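Local coordinates for aldehyde dehydrogenase 12 (Zea mays, PDB 6D97), which catalyses the NAD+-dependent oxidation of L-glutamate gamma-semialdehyde to glutamate, the last step of proline catabolism in plants, at residues 85-98 / 211-223. Numbering follows the deposited sequence.
Sequences FMESLSKCPKHGLH and GALYMGNKPVLKV. With NAD (nicotinamide-adenine-dinucleotide), chain E.
Lys-218 runs its aliphatic chain past Cys-92, CB against CB at 3.6 Å, while the CD1 methyl of Leu-97 reaches the same Lys-218 CB at 3.9 Å. With CG anti to the backbone N (chi1 173°) and the chain extended beyond it, the ammonium arrives at the C-terminal part of helix 83-90. There NZ donates to Ser-88 O (2.9 Å), lying above that carbonyl's plane, and to Ser-88 OG (3.0 Å); a water also accepts from NZ, though its approach to OG is doubtfully short. Ser-88 OG also pairs with Asp-249, a carboxylate that probably helps to offset the buried charge. A methionine in place of Lys-218 would probably leave the Ser-88 carbonyl and hydroxyl without the ammonium they share. Farther along the strand, Val-220 sets CG1 against Leu-89 CD1 and CG2 near the ring of Phe-85, so the helix packs on strand 218-223 of the parallel Rossmann-type sheet that carries NAD. Two residues on, Lys-222 NZ donates to the ribose O2B of the cofactor (2.8 Å). Helix 203-214, which precedes this strand, closes in a Schellman motif at Gly-216, whose O accepts Leu-97 N. His-98 lays one ring face over Gly-216 CA, 3.5 Å from the centroid, in a CH-pi contact; the same CA makes a CA-H...O contact with His-98 O at 3.4 Å. In the ring plane, NE2 donates to Tyr-214 O at 3.0 Å and a nearly straight 164°, tying the histidine to the helix end, while ND1 bonds Arg-106 and Tyr-107 meets the ring edge-to-face.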
# COMPACT_ATOMS: atom_id res chain seq x y z
N PHE A 85 10.59 -20.46 -32.36
CA PHE A 85 10.01 -19.54 -31.38
C PHE A 85 9.06 -20.27 -30.44
O PHE A 85 9.05 -20.00 -29.23
CB PHE A 85 9.30 -18.39 -32.10
CG PHE A 85 10.24 -17.46 -32.82
CD1 PHE A 85 10.83 -16.40 -32.15
CD2 PHE A 85 10.54 -17.66 -34.15
CE1 PHE A 85 11.70 -15.55 -32.80
CE2 PHE A 85 11.41 -16.81 -34.82
CZ PHE A 85 11.99 -15.75 -34.14
N MET A 86 8.28 -21.21 -30.96
CA MET A 86 7.46 -22.07 -30.11
C MET A 86 8.33 -22.84 -29.12
O MET A 86 8.04 -22.89 -27.92
CB MET A 86 6.64 -23.04 -30.97
CG MET A 86 5.54 -22.40 -31.78
SD MET A 86 5.00 -23.50 -33.11
CE MET A 86 4.63 -24.98 -32.18
N GLU A 87 9.40 -23.46 -29.62
CA GLU A 87 10.27 -24.26 -28.75
C GLU A 87 10.92 -23.40 -27.68
O GLU A 87 11.06 -23.83 -26.53
CB GLU A 87 11.34 -24.96 -29.59
N SER A 88 11.31 -22.17 -28.02
CA SER A 88 11.94 -21.29 -27.05
C SER A 88 10.97 -20.88 -25.96
O SER A 88 11.33 -20.82 -24.78
CB SER A 88 12.52 -20.06 -27.76
OG SER A 88 13.27 -19.26 -26.87
N LEU A 89 9.72 -20.59 -26.33
CA LEU A 89 8.72 -20.20 -25.34
C LEU A 89 8.36 -21.38 -24.44
O LEU A 89 8.16 -21.21 -23.24
CB LEU A 89 7.48 -19.64 -26.03
CG LEU A 89 7.51 -18.19 -26.49
CD1 LEU A 89 6.37 -17.93 -27.47
CD2 LEU A 89 7.41 -17.27 -25.29
N SER A 90 8.29 -22.58 -25.02
CA SER A 90 7.91 -23.76 -24.24
C SER A 90 8.93 -24.09 -23.16
O SER A 90 8.61 -24.85 -22.23
CB SER A 90 7.72 -24.97 -25.16
OG SER A 90 8.96 -25.57 -25.47
N LYS A 91 10.15 -23.55 -23.25
CA LYS A 91 11.15 -23.78 -22.21
C LYS A 91 10.81 -23.04 -20.92
O LYS A 91 11.35 -23.40 -19.86
CB LYS A 91 12.54 -23.36 -22.71
CG LYS A 91 13.12 -24.33 -23.72
CD LYS A 91 14.47 -23.88 -24.25
CE LYS A 91 14.89 -24.78 -25.40
NZ LYS A 91 16.35 -24.71 -25.67
N CYS A 92 9.94 -22.04 -20.97
CA CYS A 92 9.55 -21.31 -19.77
C CYS A 92 8.32 -21.94 -19.15
O CYS A 92 7.25 -21.93 -19.78
CB CYS A 92 9.28 -19.85 -20.10
SG CYS A 92 8.85 -18.86 -18.65
N PRO A 93 8.40 -22.49 -17.94
CA PRO A 93 7.22 -23.07 -17.30
C PRO A 93 6.26 -21.97 -16.84
O PRO A 93 6.59 -20.78 -16.84
CB PRO A 93 7.80 -23.83 -16.11
CG PRO A 93 9.01 -23.02 -15.75
CD PRO A 93 9.57 -22.50 -17.05
N LYS A 94 5.07 -22.39 -16.42
CA LYS A 94 4.07 -21.42 -16.00
C LYS A 94 4.42 -20.76 -14.68
O LYS A 94 3.83 -19.73 -14.34
CB LYS A 94 2.70 -22.08 -15.94
CG LYS A 94 2.05 -22.23 -17.31
CD LYS A 94 0.72 -22.96 -17.23
CE LYS A 94 0.92 -24.47 -17.18
NZ LYS A 94 -0.37 -25.21 -17.30
N HIS A 95 5.36 -21.33 -13.91
CA HIS A 95 5.87 -20.66 -12.72
C HIS A 95 7.09 -19.79 -13.02
O HIS A 95 7.81 -19.41 -12.09
CB HIS A 95 6.18 -21.67 -11.61
CG HIS A 95 6.73 -22.98 -12.08
ND1 HIS A 95 8.08 -23.23 -12.16
CD2 HIS A 95 6.11 -24.12 -12.45
CE1 HIS A 95 8.27 -24.47 -12.59
NE2 HIS A 95 7.09 -25.03 -12.77
N GLY A 96 7.33 -19.48 -14.29
CA GLY A 96 8.22 -18.39 -14.67
C GLY A 96 9.69 -18.77 -14.71
O GLY A 96 10.12 -19.82 -14.24
N LEU A 97 10.47 -17.87 -15.32
CA LEU A 97 11.92 -17.94 -15.18
C LEU A 97 12.32 -17.69 -13.74
O LEU A 97 13.36 -18.19 -13.28
CB LEU A 97 12.60 -16.94 -16.11
CG LEU A 97 12.33 -17.10 -17.61
CD1 LEU A 97 13.20 -16.16 -18.43
CD2 LEU A 97 12.58 -18.54 -18.01
N HIS A 98 11.52 -16.92 -13.02
CA HIS A 98 11.67 -16.73 -11.58
C HIS A 98 10.33 -16.24 -11.04
O HIS A 98 9.46 -15.79 -11.79
CB HIS A 98 12.79 -15.74 -11.25
CG HIS A 98 12.56 -14.36 -11.78
ND1 HIS A 98 13.06 -13.93 -12.99
CD2 HIS A 98 11.87 -13.31 -11.27
CE1 HIS A 98 12.69 -12.68 -13.20
NE2 HIS A 98 11.97 -12.28 -12.17
N GLY A 211 9.27 -4.85 -18.26
CA GLY A 211 8.22 -5.20 -17.31
C GLY A 211 7.94 -6.69 -17.30
O GLY A 211 7.84 -7.31 -16.24
N ALA A 212 7.81 -7.29 -18.49
CA ALA A 212 7.60 -8.73 -18.58
C ALA A 212 8.74 -9.49 -17.93
O ALA A 212 8.52 -10.43 -17.15
CB ALA A 212 7.42 -9.15 -20.04
N LEU A 213 9.98 -9.10 -18.23
CA LEU A 213 11.13 -9.80 -17.66
C LEU A 213 11.21 -9.61 -16.16
O LEU A 213 11.54 -10.56 -15.43
CB LEU A 213 12.42 -9.31 -18.32
CG LEU A 213 12.66 -9.77 -19.76
CD1 LEU A 213 13.82 -9.01 -20.39
CD2 LEU A 213 12.91 -11.26 -19.80
N TYR A 214 10.91 -8.41 -15.67
CA TYR A 214 11.01 -8.13 -14.24
C TYR A 214 10.17 -9.10 -13.42
O TYR A 214 10.64 -9.62 -12.39
CB TYR A 214 10.56 -6.70 -13.94
CG TYR A 214 11.45 -5.59 -14.45
CD1 TYR A 214 12.79 -5.82 -14.72
CD2 TYR A 214 10.94 -4.31 -14.66
CE1 TYR A 214 13.61 -4.80 -15.18
CE2 TYR A 214 11.75 -3.29 -15.13
CZ TYR A 214 13.08 -3.54 -15.39
OH TYR A 214 13.88 -2.52 -15.85
N MET A 215 8.94 -9.36 -13.85
CA MET A 215 8.03 -10.18 -13.05
C MET A 215 8.28 -11.67 -13.19
O MET A 215 7.63 -12.46 -12.50
CB MET A 215 6.58 -9.86 -13.42
CG MET A 215 6.22 -8.39 -13.26
SD MET A 215 6.74 -7.71 -11.67
CE MET A 215 5.74 -8.66 -10.54
N GLY A 216 9.19 -12.07 -14.07
CA GLY A 216 9.55 -13.46 -14.22
C GLY A 216 9.03 -14.16 -15.47
O GLY A 216 9.06 -15.40 -15.52
N ASN A 217 8.56 -13.42 -16.47
CA ASN A 217 8.07 -14.02 -17.70
C ASN A 217 9.22 -14.20 -18.70
O ASN A 217 10.29 -13.61 -18.56
CB ASN A 217 6.97 -13.16 -18.32
CG ASN A 217 5.85 -12.85 -17.35
OD1 ASN A 217 4.98 -13.69 -17.10
ND2 ASN A 217 5.86 -11.64 -16.80
N LYS A 218 8.97 -15.03 -19.71
CA LYS A 218 9.85 -15.11 -20.87
C LYS A 218 9.09 -14.60 -22.08
O LYS A 218 8.19 -15.29 -22.58
CB LYS A 218 10.34 -16.54 -21.11
CG LYS A 218 11.12 -16.68 -22.40
CD LYS A 218 11.89 -17.98 -22.48
CE LYS A 218 12.68 -18.03 -23.78
NZ LYS A 218 13.55 -19.24 -23.86
N PRO A 219 9.39 -13.40 -22.56
CA PRO A 219 8.62 -12.83 -23.67
C PRO A 219 9.24 -13.09 -25.03
O PRO A 219 10.45 -13.26 -25.18
CB PRO A 219 8.65 -11.33 -23.35
CG PRO A 219 10.00 -11.14 -22.73
CD PRO A 219 10.33 -12.43 -22.00
N VAL A 220 8.36 -13.13 -26.03
CA VAL A 220 8.75 -12.97 -27.42
C VAL A 220 8.25 -11.60 -27.86
O VAL A 220 7.08 -11.26 -27.66
CB VAL A 220 8.19 -14.10 -28.31
CG1 VAL A 220 6.67 -14.17 -28.24
CG2 VAL A 220 8.67 -13.93 -29.74
N LEU A 221 9.16 -10.79 -28.39
CA LEU A 221 8.87 -9.40 -28.72
C LEU A 221 8.78 -9.23 -30.22
O LEU A 221 9.69 -9.62 -30.96
CB LEU A 221 9.94 -8.47 -28.14
CG LEU A 221 9.83 -7.02 -28.61
CD1 LEU A 221 8.54 -6.37 -28.13
CD2 LEU A 221 11.03 -6.22 -28.16
N LYS A 222 7.67 -8.64 -30.68
CA LYS A 222 7.47 -8.33 -32.09
C LYS A 222 7.20 -6.84 -32.23
O LYS A 222 6.24 -6.32 -31.64
CB LYS A 222 6.32 -9.16 -32.66
CG LYS A 222 6.10 -8.98 -34.16
CD LYS A 222 4.70 -8.49 -34.45
CE LYS A 222 4.41 -8.47 -35.94
NZ LYS A 222 5.16 -7.39 -36.63
N VAL A 223 8.04 -6.16 -33.00
CA VAL A 223 7.87 -4.75 -33.31
C VAL A 223 7.59 -4.63 -34.80
O VAL A 223 8.13 -5.40 -35.60
CB VAL A 223 9.12 -3.93 -32.91
CG1 VAL A 223 8.94 -2.45 -33.23
CG2 VAL A 223 9.42 -4.14 -31.43
PA NAD E . -1.48 -2.28 -35.96
O1A NAD E . -2.68 -2.95 -35.21
O2A NAD E . -1.52 -2.11 -37.39
O5B NAD E . -0.15 -2.93 -35.94
C5B NAD E . 0.58 -2.99 -34.74
C4B NAD E . 1.39 -4.27 -34.57
O4B NAD E . 0.57 -5.43 -34.50
C3B NAD E . 2.41 -4.48 -35.64
O3B NAD E . 3.57 -5.00 -35.11
C2B NAD E . 1.75 -5.44 -36.52
O2B NAD E . 2.68 -6.18 -37.22
C1B NAD E . 1.00 -6.26 -35.54
N9A NAD E . -0.14 -6.98 -36.07
C8A NAD E . -1.05 -6.56 -37.03
N7A NAD E . -1.97 -7.51 -37.20
C5A NAD E . -1.69 -8.59 -36.36
C6A NAD E . -2.28 -9.81 -36.11
N6A NAD E . -3.46 -10.19 -36.84
N1A NAD E . -1.75 -10.65 -35.21
C2A NAD E . -0.64 -10.32 -34.51
N3A NAD E . -0.03 -9.13 -34.72
C4A NAD E . -0.53 -8.26 -35.62
O3 NAD E . -1.08 -0.91 -35.61
PN NAD E . -1.13 0.36 -36.56
O1N NAD E . -0.84 1.54 -35.56
O2N NAD E . -0.02 0.34 -37.57
O5D NAD E . -2.46 0.61 -37.21
O HOH W 1 15.52 -18.87 -25.93